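Local coordinates for protein HIAXHD3 (Humicola insolens, PDB 3ZXK) that hydrolyses alpha-L-arabinofuranosyl side chains, probably from arabinoxylan, as a family 43 glycoside hydrolase, and has served as the scaffold for engineering endo-xylanase activity, at residues T35-P43 with H332-D340; L365-I376 with V401-Y409. All blocks are in the same frame, centred on the assembly; numbering follows the deposited sequence.

Contact 1. Residues T35-P43 with H332-D340; sequences TFAYSPGAP and HWEWNHNPD
Ser39 and Trp335 form the hydrogen-bonded pair of a very short antiparallel bridge between 38-39 and 334-336. Ser39 N donates to Trp335 O (2.9 Å), and Trp335 N returns a 2.7 Å bond to Ser39 O. Tyr38 and Asn336 make the adjoining non-hydrogen-bonded pair, and His337 N adds a weak bond to Ala37 O. Among side chains, Ser39 OG gives its proton to Asn338 OD1 at 2.6 Å, within the carbonyl plane; this hydroxyl lies anti to its own backbone N (chi1 177°), which carries it to the asparagine. A CH-pi contact sets Ala37 CB over the centre of the His337 ring, 4.0 Å from the centroid. The ring's rotation is fixed at both nitrogens, by ND1 to Asn336 OD1 and by NE2 to the backbone N of Ala78. Carbon atoms of Thr35, Tyr38 and Pro43 lie against the Glu334 carboxylate: Thr35 CG2 and Tyr38 CB each stand 3.6 Å from OE1, while the Pro43 and Glu334 side chains cross at about a right angle, Pro43 CG lying near OE2. Salt bridges to Arg509 and Arg375 and a hydrogen bond with His58 satisfy this buried group and would favour its charged form. The bridge puts 38-39, from the family 43 region, at the edge of the concanavalin A-like sheet, beside 334-336 and then 372-375, with strand 54-58 touching Pro40 and Pro43.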
loop_
_atom_site.group_PDB
_atom_site.type_symbol
_atom_site.label_atom_id
_atom_site.label_comp_id
_atom_site.label_asym_id
_atom_site.label_seq_id
_atom_site.Cartn_x
_atom_site.Cartn_y
_atom_site.Cartn_z
ATOM N N THR A 35 0.193 -2.118 4.528
ATOM C CA THR A 35 1.105 -0.977 4.528
ATOM C C THR A 35 2.242 -1.035 5.544
ATOM O O THR A 35 2.960 -0.072 5.676
ATOM C CB THR A 35 0.329 0.322 4.798
ATOM O OG1 THR A 35 -0.716 0.047 5.743
ATOM C CG2 THR A 35 -0.318 0.865 3.485
ATOM N N PHE A 36 2.399 -2.140 6.271
ATOM C CA PHE A 36 3.581 -2.271 7.154
ATOM C C PHE A 36 3.627 -1.116 8.172
ATOM O O PHE A 36 2.635 -0.915 8.887
ATOM C CB PHE A 36 4.864 -2.526 6.312
ATOM C CG PHE A 36 4.727 -3.774 5.473
ATOM C CD1 PHE A 36 4.076 -3.751 4.226
ATOM C CD2 PHE A 36 5.130 -5.012 6.001
ATOM C CE1 PHE A 36 3.883 -4.933 3.507
ATOM C CE2 PHE A 36 4.936 -6.191 5.287
ATOM C CZ PHE A 36 4.324 -6.141 4.038
ATOM N N ALA A 37 4.720 -0.369 8.228
ATOM C CA ALA A 37 4.849 0.731 9.187
ATOM C C ALA A 37 4.511 2.100 8.588
ATOM O O ALA A 37 4.742 3.130 9.217
ATOM C CB ALA A 37 6.244 0.738 9.826
ATOM N N TYR A 38 3.920 2.123 7.400
ATOM C CA TYR A 38 3.479 3.400 6.807
ATOM C C TYR A 38 2.166 3.874 7.450
ATOM O O TYR A 38 1.337 3.077 7.846
ATOM C CB TYR A 38 3.397 3.264 5.281
ATOM C CG TYR A 38 4.805 3.074 4.682
ATOM C CD1 TYR A 38 5.590 4.156 4.364
ATOM C CD2 TYR A 38 5.346 1.788 4.458
ATOM C CE1 TYR A 38 6.878 3.996 3.831
ATOM C CE2 TYR A 38 6.618 1.604 3.935
ATOM C CZ TYR A 38 7.388 2.719 3.608
ATOM O OH TYR A 38 8.676 2.571 3.081
ATOM N N SER A 39 2.042 5.164 7.654
ATOM C CA SER A 39 0.964 5.717 8.488
ATOM C C SER A 39 0.366 6.954 7.810
ATOM O O SER A 39 1.091 7.922 7.561
ATOM C CB SER A 39 1.565 6.141 9.833
ATOM O OG SER A 39 0.564 6.744 10.658
ATOM N N PRO A 40 -0.950 6.996 7.553
ATOM C CA PRO A 40 -1.993 6.065 7.927
ATOM C C PRO A 40 -1.816 4.728 7.228
ATOM O O PRO A 40 -1.171 4.636 6.178
ATOM C CB PRO A 40 -3.292 6.764 7.448
ATOM C CG PRO A 40 -2.847 7.686 6.381
ATOM C CD PRO A 40 -1.495 8.166 6.830
ATOM N N GLY A 41 -2.438 3.715 7.806
ATOM C CA GLY A 41 -2.333 2.366 7.280
ATOM C C GLY A 41 -3.629 1.856 6.685
ATOM O O GLY A 41 -4.699 2.428 6.915
ATOM N N ALA A 42 -3.506 0.748 5.942
ATOM C CA ALA A 42 -4.645 -0.006 5.400
ATOM C C ALA A 42 -5.524 0.821 4.474
ATOM O O ALA A 42 -6.701 1.067 4.775
ATOM C CB ALA A 42 -5.479 -0.676 6.499
ATOM N N PRO A 43 -4.971 1.241 3.337
ATOM C CA PRO A 43 -5.762 2.032 2.380
ATOM C C PRO A 43 -6.958 1.242 1.880
ATOM O O PRO A 43 -6.920 -0.011 1.836
ATOM C CB PRO A 43 -4.815 2.223 1.192
ATOM C CG PRO A 43 -3.566 1.531 1.518
ATOM C CD PRO A 43 -3.619 0.913 2.852
ATOM N N HIS A 332 -3.292 9.697 -1.214
ATOM C CA HIS A 332 -2.044 9.120 -1.751
ATOM C C HIS A 332 -0.863 9.161 -0.791
ATOM O O HIS A 332 0.111 8.416 -0.966
ATOM C CB HIS A 332 -1.640 9.823 -3.046
ATOM C CG HIS A 332 -2.660 9.707 -4.130
ATOM N ND1 HIS A 332 -2.795 8.601 -4.889
ATOM C CD2 HIS A 332 -3.645 10.592 -4.543
ATOM C CE1 HIS A 332 -3.816 8.763 -5.730
ATOM N NE2 HIS A 332 -4.343 9.983 -5.516
ATOM N N TRP A 333 -0.918 10.006 0.233
ATOM C CA TRP A 333 0.246 10.204 1.105
ATOM C C TRP A 333 0.204 9.366 2.335
ATOM O O TRP A 333 -0.867 9.189 2.959
ATOM C CB TRP A 333 0.321 11.646 1.544
ATOM C CG TRP A 333 0.534 12.616 0.425
ATOM C CD1 TRP A 333 -0.394 13.502 -0.125
ATOM C CD2 TRP A 333 1.789 12.885 -0.263
ATOM N NE1 TRP A 333 0.200 14.273 -1.110
ATOM C CE2 TRP A 333 1.512 13.931 -1.244
ATOM C CE3 TRP A 333 3.068 12.359 -0.188
ATOM C CZ2 TRP A 333 2.508 14.440 -2.083
ATOM C CZ3 TRP A 333 4.061 12.875 -1.030
ATOM C CH2 TRP A 333 3.779 13.894 -1.960
ATOM N N GLU A 334 1.382 8.848 2.692
ATOM C CA GLU A 334 1.567 8.122 3.950
ATOM C C GLU A 334 2.929 8.427 4.516
ATOM O O GLU A 334 3.936 8.449 3.785
ATOM C CB GLU A 334 1.464 6.595 3.741
ATOM C CG GLU A 334 0.083 6.067 3.317
ATOM C CD GLU A 334 0.078 4.701 2.656
ATOM O OE1 GLU A 334 1.117 3.991 2.606
ATOM O OE2 GLU A 334 -1.008 4.301 2.173
ATOM N N TRP A 335 2.982 8.659 5.816
ATOM C CA TRP A 335 4.249 8.905 6.480
ATOM C C TRP A 335 5.010 7.620 6.700
ATOM O O TRP A 335 4.395 6.565 6.806
ATOM C CB TRP A 335 3.987 9.505 7.841
ATOM C CG TRP A 335 3.240 10.801 7.860
ATOM C CD1 TRP A 335 1.893 10.998 8.125
ATOM C CD2 TRP A 335 3.818 12.132 7.705
ATOM N NE1 TRP A 335 1.590 12.345 8.094
ATOM C CE2 TRP A 335 2.706 13.074 7.841
ATOM C CE3 TRP A 335 5.101 12.622 7.413
ATOM C CZ2 TRP A 335 2.893 14.443 7.754
ATOM C CZ3 TRP A 335 5.278 14.006 7.316
ATOM C CH2 TRP A 335 4.190 14.897 7.486
ATOM N N ASN A 336 6.343 7.694 6.772
ATOM C CA ASN A 336 7.167 6.575 7.239
ATOM C C ASN A 336 7.087 6.535 8.778
ATOM O O ASN A 336 7.634 7.404 9.440
ATOM C CB ASN A 336 8.611 6.767 6.765
ATOM C CG ASN A 336 9.559 5.804 7.446
ATOM O OD1 ASN A 336 9.170 4.682 7.765
ATOM N ND2 ASN A 336 10.783 6.236 7.699
ATOM N N HIS A 337 6.368 5.553 9.338
ATOM C CA HIS A 337 5.977 5.518 10.778
ATOM C C HIS A 337 5.009 6.657 11.118
ATOM O O HIS A 337 4.784 7.534 10.292
ATOM C CB HIS A 337 7.199 5.489 11.726
ATOM C CG HIS A 337 8.050 4.220 11.637
ATOM N ND1 HIS A 337 8.735 3.857 10.536
ATOM C CD2 HIS A 337 8.346 3.267 12.612
ATOM C CE1 HIS A 337 9.411 2.714 10.778
ATOM N NE2 HIS A 337 9.205 2.372 12.055
ATOM N N ASN A 338 4.395 6.632 12.290
ATOM C CA ASN A 338 3.493 7.705 12.673
ATOM C C ASN A 338 4.239 9.026 12.702
ATOM O O ASN A 338 5.405 9.104 13.140
ATOM C CB ASN A 338 2.915 7.488 14.056
ATOM C CG ASN A 338 1.903 6.390 14.101
ATOM O OD1 ASN A 338 1.185 6.120 13.130
ATOM N ND2 ASN A 338 1.810 5.768 15.254
ATOM N N PRO A 339 3.573 10.085 12.235
ATOM C CA PRO A 339 4.194 11.394 12.256
ATOM C C PRO A 339 4.192 12.022 13.662
ATOM O O PRO A 339 3.357 11.650 14.513
ATOM C CB PRO A 339 3.293 12.190 11.299
ATOM C CG PRO A 339 1.951 11.597 11.508
ATOM C CD PRO A 339 2.237 10.121 11.626
ATOM N N ASP A 340 5.134 12.929 13.903
ATOM C CA ASP A 340 5.047 13.854 15.039
ATOM C C ASP A 340 4.155 15.026 14.596
ATOM O O ASP A 340 4.562 15.886 13.803
ATOM C CB ASP A 340 6.442 14.334 15.451
ATOM C CG ASP A 340 6.424 15.292 16.640
ATOM O OD1 ASP A 340 5.348 15.853 16.968
ATOM O OD2 ASP A 340 7.503 15.492 17.236
#

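Contact 2. Residues L365-I376 with V401-Y409; sequences LFAARNTLTRRI and VLFRDRAAY
Phe366 drives its ring against the turn linking strands 396-403 and 406-415. Its CG is anti to the carbonyl carbon (chi1 -61°), and from there the ring swings toward the turn until CE1 lies 3.2 Å from Arg404 O, which sits at the ring edge in its plane. Phe366 CZ reaches on to Ala407 CB at 4.2 Å. The ring of Phe403 meets it obliquely, with centroids 5.9 Å apart and planes at 50°; CG of Phe403 is trans to the main-chain N (chi1 -170°), and Phe403 CD2 lies near Thr373 CG2. Putting an alanine at Phe366 removes the ring, which would probably open a gap beside Arg404 O and Ala407 CB and leave Phe403 less restrained on that side. Leu365 and Val401 point at each other tip to tip, Leu365 CD2 to Val401 CG2 at 3.7 Å; the Leu365 and Tyr409 side chains pass in opposite directions, Leu365 CD2 lying 3.9 Å from Tyr409 CD2. Further along, Ile376 CD1 meets Leu402 CD1 at 3.8 Å, the two side chains crossing at about a right angle. No hydrogen bond joins the segments; Phe513 and Phe515 of strand 509-516 and Leu427 also touch Leu365. The 3-10 segment 365-367 thus lies over one face of a beta hairpin, in a beta sandwich of the concanavalin A-like kind.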
loop_
_atom_site.group_PDB
_atom_site.type_symbol
_atom_site.label_atom_id
_atom_site.label_comp_id
_atom_site.label_asym_id
_atom_site.label_seq_id
_atom_site.Cartn_x
_atom_site.Cartn_y
_atom_site.Cartn_z
ATOM N N LEU A 365 18.938 9.131 7.789
ATOM C CA LEU A 365 17.584 9.332 7.218
ATOM C C LEU A 365 16.558 8.301 7.718
ATOM O O LEU A 365 15.406 8.620 7.936
ATOM C CB LEU A 365 17.621 9.309 5.680
ATOM C CG LEU A 365 16.279 9.572 4.972
ATOM C CD1 LEU A 365 15.577 10.885 5.318
ATOM C CD2 LEU A 365 16.491 9.496 3.465
ATOM N N PHE A 366 16.988 7.057 7.939
ATOM C CA PHE A 366 16.008 6.036 8.374
ATOM C C PHE A 366 15.521 6.238 9.809
ATOM O O PHE A 366 14.512 5.634 10.214
ATOM C CB PHE A 366 16.574 4.617 8.222
ATOM C CG PHE A 366 16.918 4.251 6.819
ATOM C CD1 PHE A 366 15.914 4.071 5.865
ATOM C CD2 PHE A 366 18.253 4.105 6.440
ATOM C CE1 PHE A 366 16.235 3.725 4.558
ATOM C CE2 PHE A 366 18.585 3.755 5.132
ATOM C CZ PHE A 366 17.575 3.577 4.197
ATOM N N ALA A 367 16.222 7.065 10.584
ATOM C CA ALA A 367 15.777 7.369 11.931
ATOM C C ALA A 367 14.913 8.619 11.973
ATOM O O ALA A 367 14.365 8.943 13.018
ATOM C CB ALA A 367 16.970 7.525 12.861
ATOM N N ALA A 368 14.807 9.336 10.852
ATOM C CA ALA A 368 14.093 10.636 10.861
ATOM C C ALA A 368 12.593 10.463 10.885
ATOM O O ALA A 368 12.067 9.744 10.039
ATOM C CB ALA A 368 14.486 11.502 9.666
ATOM N N ARG A 369 11.907 11.205 11.757
ATOM C CA ARG A 369 10.449 11.239 11.757
ATOM C C ARG A 369 10.016 12.196 10.665
ATOM O O ARG A 369 10.789 13.051 10.209
ATOM C CB ARG A 369 9.918 11.727 13.103
ATOM C CG ARG A 369 10.064 10.720 14.203
ATOM C CD ARG A 369 9.749 11.355 15.547
ATOM N NE ARG A 369 9.462 10.345 16.544
ATOM C CZ ARG A 369 9.056 10.596 17.788
ATOM N NH1 ARG A 369 8.903 11.846 18.212
ATOM N NH2 ARG A 369 8.794 9.583 18.603
ATOM N N ASN A 370 8.771 12.001 10.238
ATOM C CA ASN A 370 8.092 12.916 9.315
ATOM C C ASN A 370 8.663 12.928 7.907
ATOM O O ASN A 370 8.703 13.943 7.256
ATOM C CB ASN A 370 7.978 14.357 9.903
ATOM C CG ASN A 370 7.011 14.424 11.083
ATOM O OD1 ASN A 370 6.632 13.391 11.654
ATOM N ND2 ASN A 370 6.597 15.628 11.446
ATOM N N THR A 371 9.060 11.760 7.416
ATOM C CA THR A 371 9.257 11.558 5.985
ATOM C C THR A 371 7.907 11.171 5.349
ATOM O O THR A 371 7.298 10.194 5.746
ATOM C CB THR A 371 10.365 10.515 5.745
ATOM O OG1 THR A 371 11.584 10.991 6.298
ATOM C CG2 THR A 371 10.573 10.248 4.244
ATOM N N LEU A 372 7.451 11.972 4.389
ATOM C CA LEU A 372 6.122 11.803 3.780
ATOM C C LEU A 372 6.330 11.105 2.449
ATOM O O LEU A 372 7.134 11.565 1.630
ATOM C CB LEU A 372 5.488 13.159 3.541
ATOM C CG LEU A 372 4.003 13.127 3.127
ATOM C CD1 LEU A 372 3.049 12.625 4.213
ATOM C CD2 LEU A 372 3.502 14.485 2.634
ATOM N N THR A 373 5.610 10.013 2.229
ATOM C CA THR A 373 5.854 9.155 1.064
ATOM C C THR A 373 4.598 8.895 0.245
ATOM O O THR A 373 3.437 9.096 0.702
ATOM C CB THR A 373 6.484 7.798 1.464
ATOM O OG1 THR A 373 5.505 6.948 2.073
ATOM C CG2 THR A 373 7.683 7.993 2.421
ATOM N N ARG A 374 4.820 8.416 -0.965
ATOM C CA ARG A 374 3.734 7.988 -1.819
ATOM C C ARG A 374 4.232 6.995 -2.865
ATOM O O ARG A 374 5.416 6.951 -3.179
ATOM C CB ARG A 374 2.994 9.158 -2.459
ATOM C CG ARG A 374 3.853 9.983 -3.408
ATOM C CD ARG A 374 3.098 11.230 -3.824
ATOM N NE ARG A 374 2.086 10.946 -4.834
ATOM C CZ ARG A 374 0.959 11.641 -4.980
ATOM N NH1 ARG A 374 0.663 12.631 -4.142
ATOM N NH2 ARG A 374 0.116 11.336 -5.949
ATOM N N ARG A 375 3.302 6.195 -3.365
ATOM C CA ARG A 375 3.598 5.102 -4.312
ATOM C C ARG A 375 4.005 5.641 -5.664
ATOM O O ARG A 375 3.492 6.656 -6.100
ATOM C CB ARG A 375 2.389 4.181 -4.463
ATOM C CG ARG A 375 2.063 3.469 -3.175
ATOM C CD ARG A 375 0.671 2.860 -3.217
ATOM N NE ARG A 375 0.341 2.223 -1.940
ATOM C CZ ARG A 375 -0.066 2.880 -0.844
ATOM N NH1 ARG A 375 -0.257 4.213 -0.870
ATOM N NH2 ARG A 375 -0.357 2.185 0.264
ATOM N N ILE A 376 4.938 4.947 -6.308
ATOM C CA ILE A 376 5.341 5.255 -7.680
ATOM C C ILE A 376 4.423 4.455 -8.633
ATOM O O ILE A 376 4.268 3.235 -8.470
ATOM C CB ILE A 376 6.829 4.856 -7.903
ATOM C CG1 ILE A 376 7.786 5.643 -6.955
ATOM C CG2 ILE A 376 7.219 5.093 -9.366
ATOM C CD1 ILE A 376 9.212 5.115 -6.923
ATOM N N VAL A 401 13.474 11.931 -1.752
ATOM C CA VAL A 401 14.080 10.646 -1.609
ATOM C C VAL A 401 13.340 9.568 -2.395
ATOM O O VAL A 401 12.090 9.535 -2.468
ATOM C CB VAL A 401 14.223 10.280 -0.103
ATOM C CG1 VAL A 401 12.839 10.310 0.621
ATOM C CG2 VAL A 401 14.952 8.928 0.099
ATOM N N LEU A 402 14.143 8.704 -3.012
ATOM C CA LEU A 402 13.692 7.438 -3.570
ATOM C C LEU A 402 13.818 6.471 -2.396
ATOM O O LEU A 402 14.939 6.049 -2.040
ATOM C CB LEU A 402 14.601 7.038 -4.730
ATOM C CG LEU A 402 14.123 5.702 -5.297
ATOM C CD1 LEU A 402 12.879 5.863 -6.159
ATOM C CD2 LEU A 402 15.198 5.045 -6.120
ATOM N N PHE A 403 12.681 6.193 -1.742
ATOM C CA PHE A 403 12.707 5.629 -0.402
ATOM C C PHE A 403 12.401 4.140 -0.375
ATOM O O PHE A 403 11.381 3.693 -0.861
ATOM C CB PHE A 403 11.714 6.389 0.517
ATOM C CG PHE A 403 11.863 6.031 1.974
ATOM C CD1 PHE A 403 12.891 6.588 2.755
ATOM C CD2 PHE A 403 10.987 5.128 2.572
ATOM C CE1 PHE A 403 13.033 6.226 4.102
ATOM C CE2 PHE A 403 11.132 4.761 3.913
ATOM C CZ PHE A 403 12.152 5.314 4.680
ATOM N N ARG A 404 13.310 3.393 0.231
ATOM C CA ARG A 404 13.170 1.969 0.505
ATOM C C ARG A 404 14.405 1.584 1.332
ATOM O O ARG A 404 15.159 2.451 1.806
ATOM C CB ARG A 404 13.058 1.150 -0.788
ATOM C CG ARG A 404 12.250 -0.118 -0.633
ATOM C CD ARG A 404 12.431 -1.066 -1.808
ATOM N NE ARG A 404 11.585 -2.254 -1.717
ATOM C CZ ARG A 404 12.018 -3.510 -1.546
ATOM N NH1 ARG A 404 13.307 -3.791 -1.360
ATOM N NH2 ARG A 404 11.141 -4.510 -1.569
ATOM N N ASP A 405 14.637 0.281 1.481
ATOM C CA ASP A 405 15.793 -0.212 2.242
ATOM C C ASP A 405 17.156 0.041 1.557
ATOM O O ASP A 405 18.174 -0.012 2.225
ATOM C CB ASP A 405 15.650 -1.704 2.558
ATOM C CG ASP A 405 15.471 -2.566 1.319
ATOM O OD1 ASP A 405 14.877 -2.104 0.323
ATOM O OD2 ASP A 405 15.910 -3.730 1.370
ATOM N N ARG A 406 17.168 0.272 0.243
ATOM C CA ARG A 406 18.349 0.820 -0.463
ATOM C C ARG A 406 17.883 2.099 -1.115
ATOM O O ARG A 406 17.101 2.068 -2.058
ATOM C CB ARG A 406 18.869 -0.139 -1.537
ATOM C CG ARG A 406 20.250 0.251 -2.069
ATOM C CD ARG A 406 20.473 -0.217 -3.488
ATOM N NE ARG A 406 20.725 -1.657 -3.495
ATOM C CZ ARG A 406 20.855 -2.388 -4.590
ATOM N NH1 ARG A 406 20.799 -1.800 -5.790
ATOM N NH2 ARG A 406 21.067 -3.694 -4.481
ATOM N N ALA A 407 18.356 3.232 -0.611
ATOM C CA ALA A 407 17.766 4.528 -0.958
ATOM C C ALA A 407 18.786 5.550 -1.485
ATOM O O ALA A 407 19.979 5.414 -1.299
ATOM C CB ALA A 407 17.040 5.077 0.260
ATOM N N ALA A 408 18.292 6.626 -2.091
ATOM C CA ALA A 408 19.127 7.733 -2.558
ATOM C C ALA A 408 18.229 8.936 -2.577
ATOM O O ALA A 408 16.991 8.799 -2.654
ATOM C CB ALA A 408 19.677 7.476 -3.972
ATOM N N TYR A 409 18.833 10.119 -2.546
ATOM C CA TYR A 409 18.070 11.346 -2.581
ATOM C C TYR A 409 18.810 12.496 -3.241
ATOM O O TYR A 409 20.037 12.443 -3.382
ATOM C CB TYR A 409 17.591 11.752 -1.196
ATOM C CG TYR A 409 18.592 12.228 -0.152
ATOM C CD1 TYR A 409 19.210 13.502 -0.248
ATOM C CD2 TYR A 409 18.850 11.466 0.991
ATOM C CE1 TYR A 409 20.057 13.974 0.749
ATOM C CE2 TYR A 409 19.688 11.925 2.000
ATOM C CZ TYR A 409 20.307 13.177 1.856
ATOM O OH TYR A 409 21.095 13.691 2.842
#

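Overall arrangement
Both contacts reach the same antiparallel sheet, their centres about 12 Å apart, and meet where strand 334-336 runs beside 372-375. Glu334 O is 2.8 Å from Thr373 OG1 and Asp340 N is 2.7 Å from Asn370 OD1, both probable hydrogen bonds. Contact 1 joins the family 43 region to the concanavalin A-like domain, whereas contact 2 is internal to the latter. The glycan pocket, which includes Phe469 and Trp502 from that domain, is not far off: the Arg404 side chain is about 9 Å from the bound arabinofuranose and about 11 Å from a xylopyranose.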